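Local coordinates for toll-like receptor 13 (Mus musculus, PDB 4Z0C), which recognises bacterial 23S ribosomal RNA through the leucine-rich-repeat ectodomain modelled here and signals by way of MYD88 and TRAF6 to activate NF-kappa-B, at residues S244-H247 / L248-L251; L266-K269 / T270-H273; N292-G295 / I296-A300; L357-H361 / N362-S366. All blocks are in the same frame, centred on the assembly; numbering follows the deposited sequence.

Contact 1: S244-H247 / L248-L251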
ATOM      1  N   SER A 244      53.747  -8.210 -15.312  1.00 44.57           N
ATOM      2  CA  SER A 244      54.816  -7.401 -15.866  1.00 44.46           C
ATOM      3  C   SER A 244      54.290  -6.185 -16.620  1.00 40.16           C
ATOM      4  O   SER A 244      53.553  -6.323 -17.585  1.00 39.90           O
ATOM      5  CB  SER A 244      55.699  -8.267 -16.774  1.00 43.77           C
ATOM      6  OG  SER A 244      56.287  -7.484 -17.798  1.00 46.34           O
ATOM      7  N   ALA A 245      54.703  -4.997 -16.198  1.00 41.48           N
ATOM      8  CA  ALA A 245      54.276  -3.770 -16.862  1.00 45.00           C
ATOM      9  C   ALA A 245      54.674  -3.709 -18.339  1.00 49.53           C
ATOM     10  O   ALA A 245      54.020  -3.042 -19.136  1.00 57.46           O
ATOM     11  CB  ALA A 245      54.828  -2.559 -16.116  1.00 44.77           C
ATOM     12  N   LYS A 246      55.748  -4.395 -18.708  1.00 54.46           N
ATOM     13  CA  LYS A 246      56.178  -4.410 -20.103  1.00 57.35           C
ATOM     14  C   LYS A 246      55.146  -5.054 -21.003  1.00 59.30           C
ATOM     15  O   LYS A 246      55.003  -4.682 -22.169  1.00 65.06           O
ATOM     16  CB  LYS A 246      57.534  -5.104 -20.268  1.00 59.81           C
ATOM     17  CG  LYS A 246      58.687  -4.125 -20.438  1.00 62.73           C
ATOM     18  CD  LYS A 246      59.177  -4.051 -21.899  1.00 75.23           C
ATOM     19  CE  LYS A 246      58.041  -3.864 -22.939  1.00 64.16           C
ATOM     20  NZ  LYS A 246      57.409  -2.506 -22.921  1.00 56.37           N
ATOM     21  N   HIS A 247      54.430  -6.032 -20.467  1.00 57.62           N
ATOM     22  CA  HIS A 247      53.410  -6.715 -21.243  1.00 58.04           C
ATOM     23  C   HIS A 247      52.043  -6.029 -21.188  1.00 52.25           C
ATOM     24  O   HIS A 247      51.080  -6.538 -21.756  1.00 46.36           O
ATOM     25  CB  HIS A 247      53.309  -8.172 -20.793  1.00 62.29           C
ATOM     26  CG  HIS A 247      54.566  -8.951 -21.019  1.00 69.77           C
ATOM     27  ND1 HIS A 247      54.981  -9.961 -20.178  1.00 73.45           N
ATOM     28  CD2 HIS A 247      55.498  -8.871 -22.001  1.00 65.46           C
ATOM     29  CE1 HIS A 247      56.119 -10.465 -20.629  1.00 68.02           C
ATOM     30  NE2 HIS A 247      56.449  -9.826 -21.737  1.00 62.26           N
ATOM     31  N   LEU A 248      51.965  -4.880 -20.515  1.00 46.22           N
ATOM     32  CA  LEU A 248      50.679  -4.199 -20.300  1.00 45.37           C
ATOM     33  C   LEU A 248      50.716  -2.713 -20.645  1.00 43.40           C
ATOM     34  O   LEU A 248      50.066  -1.912 -19.983  1.00 38.10           O
ATOM     35  CB  LEU A 248      50.239  -4.357 -18.839  1.00 30.52           C
ATOM     36  CG  LEU A 248      50.077  -5.814 -18.390  1.00 34.39           C
ATOM     37  CD1 LEU A 248      50.037  -5.950 -16.860  1.00 34.90           C
ATOM     38  CD2 LEU A 248      48.843  -6.442 -19.038  1.00 29.07           C
ATOM     39  N   GLN A 249      51.473  -2.337 -21.666  1.00 38.40           N
ATOM     40  CA  GLN A 249      51.669  -0.917 -21.935  1.00 39.26           C
ATOM     41  C   GLN A 249      50.458  -0.269 -22.593  1.00 37.62           C
ATOM     42  O   GLN A 249      50.365   0.955 -22.657  1.00 46.06           O
ATOM     43  CB  GLN A 249      52.930  -0.671 -22.764  1.00 38.03           C
ATOM     44  CG  GLN A 249      54.232  -0.916 -22.019  1.00 40.43           C
ATOM     45  CD  GLN A 249      54.505   0.109 -20.944  1.00 49.66           C
ATOM     46  OE1 GLN A 249      54.754   1.280 -21.238  1.00 52.95           O
ATOM     47  NE2 GLN A 249      54.521  -0.336 -19.689  1.00 50.11           N
ATOM     48  N   ASN A 250      49.534  -1.078 -23.089  1.00 32.88           N
ATOM     49  CA  ASN A 250      48.294  -0.522 -23.621  1.00 33.88           C
ATOM     50  C   ASN A 250      47.120  -0.480 -22.629  1.00 26.53           C
ATOM     51  O   ASN A 250      46.042  -0.023 -22.974  1.00 30.12           O
ATOM     52  CB  ASN A 250      47.876  -1.251 -24.902  1.00 51.69           C
ATOM     53  CG  ASN A 250      48.564  -0.692 -26.132  1.00 59.10           C
ATOM     54  OD1 ASN A 250      48.650   0.526 -26.309  1.00 61.31           O
ATOM     55  ND2 ASN A 250      49.070  -1.582 -26.987  1.00 54.95           N
ATOM     56  N   LEU A 251      47.340  -0.955 -21.410  1.00 32.25           N
ATOM     57  CA  LEU A 251      46.277  -1.088 -20.437  1.00 36.77           C
ATOM     58  C   LEU A 251      45.686   0.271 -20.027  1.00 41.86           C
ATOM     59  O   LEU A 251      46.418   1.197 -19.676  1.00 47.86           O
ATOM     60  CB  LEU A 251      46.766  -1.871 -19.218  1.00 36.11           C
ATOM     61  CG  LEU A 251      45.657  -2.667 -18.510  1.00 37.19           C
ATOM     62  CD1 LEU A 251      45.200  -3.828 -19.376  1.00 29.50           C
ATOM     63  CD2 LEU A 251      46.091  -3.154 -17.137  1.00 40.55           C
TER
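Q249 reaches back with its carboxamide to the backbone carbonyl of A245, and both hydrogen bonds across the contact converge on that oxygen. Q249 NE2 donates to A245 O over 2.8 Å in an almost perfectly straight bond (N-H...O 177°), and the acceptor lies in the plane of the amide. The backbone amide L248 N gives A245 O a second bond of 3.1 Å. The two donors approach from opposite faces of the carbonyl plane, each standing well above it, so the oxygen is clasped between them. Q249 gets there by a folded chain: CG lies beside the backbone N and the next torsion bends too (chi2 -70°), which turns the amide back over the 3-10 turn of 245-247. The same NH2 also donates to the backbone O of N277, tying the turn to a neighbouring loop.

The side chains otherwise meet by van der Waals contact across the turn. K246 doubles back on itself until its NZ comes 3.7 Å from Q249 CG, the two chains passing at a slant. L248, buried, lies with its CD1 3.6 Å from S244 O. Further along, a type I turn, L248 to L251, leads the chain on toward strand 253-255, so the contact occupies the bend between LRR 9 and LRR 10.

Within S244-H247, S244 OG sits 3.6 Å above one face of the H247 ring, offset toward its rim. The ring also meets that of Y221.

With a backbone and a side-chain donor sharing one carbonyl, the end of the 3-10 turn and the rotation of the Q249 amide are fixed together.

Contact 2: L266-K269 / T270-H273; sequences LDMK and TVCH
L266 lays its CB against V271 CG2 at 3.9 Å, the two side chains crossing at about a right angle. The same methyl is met by M268 CE, also at 3.9 Å, but here the side chains run side by side and point the same way. M268 achieves this by bending twice, at chi2 and chi3, which brings its terminal methyl back to the valine. V271 CG2 is therefore shared by two apolar partners. L266 and M268 also both touch F286, in the next repeat.

All this happens at the start of helix 268-275, which follows strand 253-255 in the LRR 10 region of the solenoid and precedes strand 283-285. D267 is its N-cap: with CG anti to the backbone N (chi1 -169°), the carboxylate swings forward and OD1 accepts from K269 N at 3.0 Å on its anti lone pair. The negative group would be expected to suit the positive end of the helix dipole. D267 also starts the helical bonding through its carbonyl, D267 O taking V271 N at 3.0 Å in a nearly linear bond (175°).

T270 crosses the cap at about a right angle, its OG1 3.5 Å from D267 CB, and makes a weak hydrogen bond to E241 OE2. The next bond of the helix is C272 N to M268 O, 2.8 Å. C272 SG, 3.4 Å from that same M268 O, forms the disulfide with C302 of helix 293-302.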
ATOM      1  N   LEU A 266      46.082  -4.786   0.251  1.00 44.08           N
ATOM      2  CA  LEU A 266      47.160  -5.141  -0.669  1.00 41.84           C
ATOM      3  C   LEU A 266      48.408  -4.355  -0.274  1.00 44.85           C
ATOM      4  O   LEU A 266      48.304  -3.264   0.286  1.00 53.64           O
ATOM      5  CB  LEU A 266      46.768  -4.817  -2.114  1.00 32.16           C
ATOM      6  CG  LEU A 266      45.676  -5.635  -2.812  1.00 40.21           C
ATOM      7  CD1 LEU A 266      45.444  -5.184  -4.286  1.00 21.33           C
ATOM      8  CD2 LEU A 266      45.990  -7.130  -2.750  1.00 35.32           C
ATOM      9  N   ASP A 267      49.579  -4.900  -0.585  1.00 38.99           N
ATOM     10  CA  ASP A 267      50.843  -4.215  -0.345  1.00 41.43           C
ATOM     11  C   ASP A 267      50.994  -3.088  -1.361  1.00 41.42           C
ATOM     12  O   ASP A 267      51.306  -3.350  -2.517  1.00 44.43           O
ATOM     13  CB  ASP A 267      51.992  -5.218  -0.510  1.00 44.37           C
ATOM     14  CG  ASP A 267      53.332  -4.674  -0.032  1.00 51.45           C
ATOM     15  OD1 ASP A 267      53.614  -3.475  -0.275  1.00 46.07           O
ATOM     16  OD2 ASP A 267      54.112  -5.459   0.571  1.00 53.79           O
ATOM     17  N   MET A 268      50.799  -1.839  -0.941  1.00 39.75           N
ATOM     18  CA  MET A 268      50.860  -0.718  -1.888  1.00 39.68           C
ATOM     19  C   MET A 268      52.190  -0.588  -2.609  1.00 49.37           C
ATOM     20  O   MET A 268      52.251  -0.027  -3.703  1.00 57.56           O
ATOM     21  CB  MET A 268      50.517   0.619  -1.222  1.00 47.80           C
ATOM     22  CG  MET A 268      49.039   0.908  -1.094  1.00 56.48           C
ATOM     23  SD  MET A 268      48.123   0.632  -2.620  1.00 64.65           S
ATOM     24  CE  MET A 268      47.405  -0.957  -2.199  1.00 41.77           C
ATOM     25  N   LYS A 269      53.254  -1.113  -2.010  1.00 55.34           N
ATOM     26  CA  LYS A 269      54.564  -1.052  -2.642  1.00 55.45           C
ATOM     27  C   LYS A 269      54.562  -1.939  -3.885  1.00 46.09           C
ATOM     28  O   LYS A 269      54.972  -1.510  -4.962  1.00 51.74           O
ATOM     29  CB  LYS A 269      55.662  -1.447  -1.648  1.00 63.82           C
ATOM     30  CG  LYS A 269      57.018  -0.774  -1.883  1.00 71.38           C
ATOM     31  CD  LYS A 269      57.980  -1.016  -0.705  1.00 75.88           C
ATOM     32  CE  LYS A 269      59.228  -1.798  -1.102  1.00 76.61           C
ATOM     33  NZ  LYS A 269      59.891  -2.440   0.078  1.00 72.23           N
ATOM     34  N   THR A 270      54.069  -3.163  -3.740  1.00 32.60           N
ATOM     35  CA  THR A 270      53.906  -4.050  -4.879  1.00 33.80           C
ATOM     36  C   THR A 270      52.993  -3.428  -5.933  1.00 42.21           C
ATOM     37  O   THR A 270      53.342  -3.328  -7.104  1.00 39.58           O
ATOM     38  CB  THR A 270      53.260  -5.361  -4.460  1.00 36.46           C
ATOM     39  OG1 THR A 270      53.957  -5.903  -3.330  1.00 35.97           O
ATOM     40  CG2 THR A 270      53.253  -6.351  -5.651  1.00 29.38           C
ATOM     41  N   VAL A 271      51.818  -2.998  -5.490  1.00 43.24           N
ATOM     42  CA  VAL A 271      50.820  -2.417  -6.375  1.00 44.43           C
ATOM     43  C   VAL A 271      51.392  -1.223  -7.153  1.00 39.49           C
ATOM     44  O   VAL A 271      51.265  -1.152  -8.368  1.00 38.70           O
ATOM     45  CB  VAL A 271      49.530  -2.011  -5.588  1.00 39.10           C
ATOM     46  CG1 VAL A 271      48.530  -1.373  -6.511  1.00 28.50           C
ATOM     47  CG2 VAL A 271      48.901  -3.239  -4.916  1.00 38.12           C
ATOM     48  N   CYS A 272      52.030  -0.293  -6.459  1.00 43.98           N
ATOM     49  CA  CYS A 272      52.565   0.887  -7.126  1.00 43.11           C
ATOM     50  C   CYS A 272      53.699   0.545  -8.103  1.00 43.38           C
ATOM     51  O   CYS A 272      53.849   1.203  -9.141  1.00 42.97           O
ATOM     52  CB  CYS A 272      53.041   1.920  -6.108  1.00 40.77           C
ATOM     53  SG  CYS A 272      51.728   2.888  -5.352  1.00 64.54           S
ATOM     54  N   HIS A 273      54.488  -0.477  -7.780  1.00 40.01           N
ATOM     55  CA  HIS A 273      55.571  -0.876  -8.689  1.00 49.13           C
ATOM     56  C   HIS A 273      55.004  -1.318 -10.036  1.00 41.81           C
ATOM     57  O   HIS A 273      55.588  -1.049 -11.087  1.00 39.99           O
ATOM     58  CB  HIS A 273      56.479  -1.975  -8.100  1.00 46.99           C
ATOM     59  CG  HIS A 273      57.575  -2.398  -9.027  1.00 58.66           C
ATOM     60  ND1 HIS A 273      58.536  -1.522  -9.488  1.00 63.12           N
ATOM     61  CD2 HIS A 273      57.830  -3.584  -9.631  1.00 61.64           C
ATOM     62  CE1 HIS A 273      59.349  -2.156 -10.314  1.00 59.34           C
ATOM     63  NE2 HIS A 273      58.941  -3.410 -10.418  1.00 61.04           N
TER

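Contact 3: N292-G295 / I296-A300; sequences NAEG and IKQLA
This is a local contact within the N-terminal turns of helix 293-302, in the LRR 11 region, where N292 O accepts from I296 N at 3.2 Å. I296 CG1 also lies 3.5 Å from N292 O, while the I296 side chain packs on L310 and F324 of the following repeat. Ahead of the helix, N292 is the N-cap: OD1 takes weak bonds from both E294 N and G295 N, 3.3 Å each. The carboxamide reaches them because CG is turned back over the helix end (chi1 59°).

The helix, set between strands 283-285 and 307-309, lies on the outer, convex side of the leucine-rich-repeat solenoid. G295 O then receives L299 N at 3.0 Å in a straight bond (172°). On the polar side, a water accepts from K297 NZ at 2.9 Å and gives a weak bond to E294 OE1, bridging an acid and a base that do not touch directly; K297 NZ has its salt bridge with D321. E294 OE2 and Q298 OE1 are two acceptors that merely lie near each other, 3.8 Å apart, where the two chains cross at a slant.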
ATOM      1  N   ASN A 292      43.428   1.341   3.004  1.00 32.29           N
ATOM      2  CA  ASN A 292      42.897   2.344   3.912  1.00 24.63           C
ATOM      3  C   ASN A 292      43.238   3.752   3.431  1.00 26.34           C
ATOM      4  O   ASN A 292      43.723   3.908   2.318  1.00 32.70           O
ATOM      5  CB  ASN A 292      43.299   2.101   5.383  1.00 27.31           C
ATOM      6  CG  ASN A 292      44.815   2.074   5.621  1.00 38.29           C
ATOM      7  OD1 ASN A 292      45.626   2.599   4.840  1.00 39.08           O
ATOM      8  ND2 ASN A 292      45.195   1.483   6.754  1.00 33.70           N
ATOM      9  N   ALA A 293      42.975   4.772   4.245  1.00 30.55           N
ATOM     10  CA  ALA A 293      43.157   6.153   3.794  1.00 28.37           C
ATOM     11  C   ALA A 293      44.587   6.431   3.385  1.00 41.64           C
ATOM     12  O   ALA A 293      44.837   7.147   2.409  1.00 42.69           O
ATOM     13  CB  ALA A 293      42.746   7.126   4.865  1.00 23.94           C
ATOM     14  N   GLU A 294      45.528   5.872   4.141  1.00 47.04           N
ATOM     15  CA  GLU A 294      46.930   6.186   3.929  1.00 51.47           C
ATOM     16  C   GLU A 294      47.436   5.528   2.642  1.00 50.70           C
ATOM     17  O   GLU A 294      48.226   6.116   1.902  1.00 44.87           O
ATOM     18  CB  GLU A 294      47.756   5.771   5.148  1.00 63.85           C
ATOM     19  CG  GLU A 294      48.906   4.864   4.833  1.00 71.19           C
ATOM     20  CD  GLU A 294      50.219   5.546   5.095  1.00 79.82           C
ATOM     21  OE1 GLU A 294      50.212   6.787   5.265  1.00 76.86           O
ATOM     22  OE2 GLU A 294      51.254   4.852   5.110  1.00 89.87           O
ATOM     23  N   GLY A 295      46.933   4.334   2.347  1.00 49.83           N
ATOM     24  CA  GLY A 295      47.249   3.673   1.096  1.00 45.30           C
ATOM     25  C   GLY A 295      46.748   4.442  -0.118  1.00 44.86           C
ATOM     26  O   GLY A 295      47.345   4.375  -1.179  1.00 51.90           O
ATOM     27  N   ILE A 296      45.640   5.157   0.029  1.00 46.41           N
ATOM     28  CA  ILE A 296      45.139   6.031  -1.030  1.00 39.24           C
ATOM     29  C   ILE A 296      46.181   7.092  -1.357  1.00 34.77           C
ATOM     30  O   ILE A 296      46.358   7.455  -2.514  1.00 41.13           O
ATOM     31  CB  ILE A 296      43.795   6.711  -0.631  1.00 41.95           C
ATOM     32  CG1 ILE A 296      42.670   5.684  -0.529  1.00 40.38           C
ATOM     33  CG2 ILE A 296      43.378   7.794  -1.630  1.00 40.73           C
ATOM     34  CD1 ILE A 296      41.401   6.262   0.074  1.00 38.64           C
ATOM     35  N   LYS A 297      46.860   7.594  -0.329  1.00 36.96           N
ATOM     36  CA  LYS A 297      47.911   8.599  -0.492  1.00 37.24           C
ATOM     37  C   LYS A 297      49.083   8.037  -1.298  1.00 36.92           C
ATOM     38  O   LYS A 297      49.673   8.728  -2.133  1.00 36.41           O
ATOM     39  CB  LYS A 297      48.409   9.099   0.874  1.00 41.06           C
ATOM     40  CG  LYS A 297      47.558  10.196   1.513  1.00 40.58           C
ATOM     41  CD  LYS A 297      47.904  10.362   2.987  1.00 38.62           C
ATOM     42  CE  LYS A 297      47.141  11.526   3.628  1.00 38.25           C
ATOM     43  NZ  LYS A 297      47.402  11.665   5.093  1.00 40.86           N
ATOM     44  N   GLN A 298      49.417   6.776  -1.050  1.00 32.94           N
ATOM     45  CA  GLN A 298      50.496   6.149  -1.791  1.00 42.06           C
ATOM     46  C   GLN A 298      50.102   5.954  -3.251  1.00 47.73           C
ATOM     47  O   GLN A 298      50.851   6.334  -4.155  1.00 50.14           O
ATOM     48  CB  GLN A 298      50.866   4.806  -1.164  1.00 48.13           C
ATOM     49  CG  GLN A 298      51.118   4.878   0.331  1.00 53.49           C
ATOM     50  CD  GLN A 298      51.647   3.573   0.885  1.00 63.23           C
ATOM     51  OE1 GLN A 298      51.054   2.981   1.790  1.00 60.85           O
ATOM     52  NE2 GLN A 298      52.780   3.116   0.347  1.00 66.81           N
ATOM     53  N   LEU A 299      48.905   5.409  -3.461  1.00 44.44           N
ATOM     54  CA  LEU A 299      48.353   5.184  -4.787  1.00 41.49           C
ATOM     55  C   LEU A 299      48.382   6.466  -5.606  1.00 42.50           C
ATOM     56  O   LEU A 299      48.799   6.457  -6.757  1.00 42.08           O
ATOM     57  CB  LEU A 299      46.921   4.667  -4.662  1.00 40.70           C
ATOM     58  CG  LEU A 299      46.140   4.333  -5.932  1.00 51.23           C
ATOM     59  CD1 LEU A 299      46.905   3.357  -6.819  1.00 53.15           C
ATOM     60  CD2 LEU A 299      44.779   3.755  -5.563  1.00 54.49           C
ATOM     61  N   ALA A 300      47.985   7.575  -4.989  1.00 39.92           N
ATOM     62  CA  ALA A 300      47.977   8.879  -5.654  1.00 43.13           C
ATOM     63  C   ALA A 300      49.326   9.294  -6.262  1.00 52.64           C
ATOM     64  O   ALA A 300      49.371  10.100  -7.191  1.00 57.94           O
ATOM     65  CB  ALA A 300      47.493   9.944  -4.692  1.00 41.97           C
TER
HETATM   66  O   HOH W   1      47.727   8.997   6.187  1.00 43.73           O

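Contact 4: L357-H361 / N362-S366; sequences LDLSH and NKFKS
The asparagine-bearing bend of a leucine-rich repeat, the LxLxxNxL consensus of LRR 14, is what joins N362 to L359 here, with F364 at the last apolar position. N362 ND2 donates to L359 O at 3.0 Å (N-H...O 161°). The oxygen lies close to the plane of the N362 amide, yet the donor stands well above the L359 carbonyl plane, about 65° out of it. CG of N362 lies beside its backbone N (chi1 -78°), which carries the carboxamide inward beneath the loop.

The same amide joins this repeat to the one before: ND2 also donates to L335 O, and OD1 accepts from L340 N. N386 repeats the pattern one coil later, bonding through ND2 to L359 O and through OD1 to F364 N. N362, buried, and N386 thus each bond to backbone groups of the preceding repeat, just where the strand has given way to the loop.

H361 takes the left-handed conformation (positive phi) at the bend. Before it, D358 closes an Asx turn: OD1 takes S360 N at 3.0 Å from above the carboxylate plane, and S360 OG donates to the same oxygen at 2.7 Å from the syn side. Two bonds from one residue hold the D358 carboxylate in place.

L359 and F364, both buried, meet in the apolar interior of the coil, their side chains crossing at a slant, and the F364 ring also meets that of F367. The closest approach between the pair is L359 CD2 to F364 CE2, at 4.1 Å.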
ATOM      1  N   LEU A 357      30.654  11.731  -8.315  1.00 33.57           N
ATOM      2  CA  LEU A 357      31.031  11.268  -6.982  1.00 25.23           C
ATOM      3  C   LEU A 357      29.930  10.404  -6.371  1.00 24.45           C
ATOM      4  O   LEU A 357      28.782  10.817  -6.301  1.00 31.26           O
ATOM      5  CB  LEU A 357      31.304  12.457  -6.070  1.00 24.39           C
ATOM      6  CG  LEU A 357      31.613  12.110  -4.608  1.00 30.32           C
ATOM      7  CD1 LEU A 357      32.943  11.366  -4.515  1.00 30.33           C
ATOM      8  CD2 LEU A 357      31.629  13.353  -3.703  1.00 24.44           C
ATOM      9  N   ASP A 358      30.283   9.207  -5.926  1.00 22.32           N
ATOM     10  CA  ASP A 358      29.309   8.298  -5.348  1.00 18.42           C
ATOM     11  C   ASP A 358      29.632   8.020  -3.881  1.00 25.26           C
ATOM     12  O   ASP A 358      30.632   7.372  -3.567  1.00 24.95           O
ATOM     13  CB  ASP A 358      29.252   6.999  -6.153  1.00 23.84           C
ATOM     14  CG  ASP A 358      28.169   6.043  -5.655  1.00 38.31           C
ATOM     15  OD1 ASP A 358      27.368   6.445  -4.802  1.00 36.63           O
ATOM     16  OD2 ASP A 358      28.079   4.900  -6.150  1.00 50.55           O
ATOM     17  N   LEU A 359      28.785   8.531  -2.988  1.00 27.90           N
ATOM     18  CA  LEU A 359      28.960   8.345  -1.548  1.00 26.49           C
ATOM     19  C   LEU A 359      27.834   7.483  -0.962  1.00 26.13           C
ATOM     20  O   LEU A 359      27.628   7.423   0.240  1.00 20.55           O
ATOM     21  CB  LEU A 359      28.994   9.702  -0.851  1.00 25.40           C
ATOM     22  CG  LEU A 359      30.283  10.494  -1.057  1.00 29.29           C
ATOM     23  CD1 LEU A 359      30.147  11.881  -0.432  1.00 27.84           C
ATOM     24  CD2 LEU A 359      31.471   9.725  -0.503  1.00 25.11           C
ATOM     25  N   SER A 360      27.119   6.794  -1.830  1.00 22.33           N
ATOM     26  CA  SER A 360      25.922   6.082  -1.433  1.00 20.14           C
ATOM     27  C   SER A 360      26.229   4.895  -0.529  1.00 24.72           C
ATOM     28  O   SER A 360      27.292   4.297  -0.650  1.00 22.40           O
ATOM     29  CB  SER A 360      25.166   5.611  -2.678  1.00 16.72           C
ATOM     30  OG  SER A 360      25.907   4.616  -3.365  1.00 26.07           O
ATOM     31  N   HIS A 361      25.296   4.574   0.380  1.00 18.00           N
ATOM     32  CA  HIS A 361      25.360   3.350   1.187  1.00 17.91           C
ATOM     33  C   HIS A 361      26.502   3.377   2.233  1.00 28.73           C
ATOM     34  O   HIS A 361      27.183   2.366   2.481  1.00 19.52           O
ATOM     35  CB  HIS A 361      25.480   2.132   0.273  1.00 25.05           C
ATOM     36  CG  HIS A 361      24.813   0.903   0.804  1.00 41.96           C
ATOM     37  ND1 HIS A 361      24.368  -0.111  -0.019  1.00 41.39           N
ATOM     38  CD2 HIS A 361      24.516   0.523   2.069  1.00 46.04           C
ATOM     39  CE1 HIS A 361      23.834  -1.070   0.720  1.00 42.70           C
ATOM     40  NE2 HIS A 361      23.911  -0.708   1.990  1.00 48.16           N
ATOM     41  N   ASN A 362      26.701   4.539   2.852  1.00 25.64           N
ATOM     42  CA  ASN A 362      27.633   4.658   3.959  1.00 20.20           C
ATOM     43  C   ASN A 362      26.905   4.884   5.297  1.00 31.73           C
ATOM     44  O   ASN A 362      25.807   4.362   5.511  1.00 27.51           O
ATOM     45  CB  ASN A 362      28.680   5.744   3.675  1.00 21.12           C
ATOM     46  CG  ASN A 362      29.779   5.249   2.716  1.00 29.32           C
ATOM     47  OD1 ASN A 362      30.589   4.397   3.085  1.00 26.04           O
ATOM     48  ND2 ASN A 362      29.808   5.785   1.495  1.00 20.39           N
ATOM     49  N   LYS A 363      27.527   5.634   6.201  1.00 33.11           N
ATOM     50  CA  LYS A 363      26.969   5.857   7.529  1.00 24.46           C
ATOM     51  C   LYS A 363      26.895   7.352   7.786  1.00 20.76           C
ATOM     52  O   LYS A 363      27.043   7.797   8.914  1.00 25.08           O
ATOM     53  CB  LYS A 363      27.851   5.213   8.608  1.00 31.05           C
ATOM     54  CG  LYS A 363      28.188   3.726   8.437  1.00 27.87           C
ATOM     55  CD  LYS A 363      26.937   2.896   8.455  1.00 39.29           C
ATOM     56  CE  LYS A 363      27.241   1.412   8.401  1.00 45.09           C
ATOM     57  NZ  LYS A 363      26.116   0.704   7.703  1.00 37.09           N
ATOM     58  N   PHE A 364      26.696   8.137   6.736  1.00 22.14           N
ATOM     59  CA  PHE A 364      26.600   9.580   6.904  1.00 20.29           C
ATOM     60  C   PHE A 364      25.258   9.954   7.529  1.00 28.13           C
ATOM     61  O   PHE A 364      24.177   9.649   6.988  1.00 25.05           O
ATOM     62  CB  PHE A 364      26.761  10.305   5.561  1.00 28.96           C
ATOM     63  CG  PHE A 364      28.170  10.270   4.984  1.00 32.19           C
ATOM     64  CD1 PHE A 364      29.216  10.944   5.607  1.00 27.95           C
ATOM     65  CD2 PHE A 364      28.429   9.593   3.795  1.00 29.47           C
ATOM     66  CE1 PHE A 364      30.491  10.934   5.067  1.00 27.58           C
ATOM     67  CE2 PHE A 364      29.713   9.565   3.250  1.00 22.34           C
ATOM     68  CZ  PHE A 364      30.740  10.243   3.887  1.00 25.54           C
ATOM     69  N   LYS A 365      25.330  10.598   8.684  1.00 30.18           N
ATOM     70  CA  LYS A 365      24.160  11.206   9.291  1.00 30.66           C
ATOM     71  C   LYS A 365      24.125  12.668   8.872  1.00 36.05           C
ATOM     72  O   LYS A 365      23.064  13.276   8.743  1.00 39.51           O
ATOM     73  CB  LYS A 365      24.223  11.087  10.809  1.00 24.42           C
ATOM     74  CG  LYS A 365      23.961   9.683  11.316  1.00 29.61           C
ATOM     75  CD  LYS A 365      23.880   9.665  12.849  1.00 33.05           C
ATOM     76  CE  LYS A 365      23.956   8.241  13.357  1.00 33.14           C
ATOM     77  NZ  LYS A 365      23.891   8.200  14.824  1.00 38.35           N
ATOM     78  N   SER A 366      25.304  13.214   8.619  1.00 34.45           N
ATOM     79  CA  SER A 366      25.413  14.584   8.160  1.00 33.45           C
ATOM     80  C   SER A 366      26.738  14.831   7.443  1.00 26.45           C
ATOM     81  O   SER A 366      27.543  13.919   7.266  1.00 27.79           O
ATOM     82  CB  SER A 366      25.274  15.550   9.340  1.00 33.90           C
ATOM     83  OG  SER A 366      25.068  16.871   8.876  1.00 38.43           O
TER

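The four contacts come in order along the chain, LRR 9 to LRR 14. Contacts 1, 2 and 3 sit on the outer side of the solenoid in successive coils, and contact 4 marks the turn after the inner strand 356-358. Centres of contacts 1 and 2 lie about 16 Å apart, nearest atoms about 5 Å, without touching. Contacts 2 and 3, with centres about 10 Å apart, do pack: helices 268-275 and 293-302 meet with M268 CB 3.7 Å from Q298 NE2, beside the C272-C302 disulfide. Contact 4 stands about 20 Å from contact 3, centre to centre. Its nearest atom is about 14 Å from the bound RNA, against about 29 to 30 Å for the other three, which belong to the scaffold.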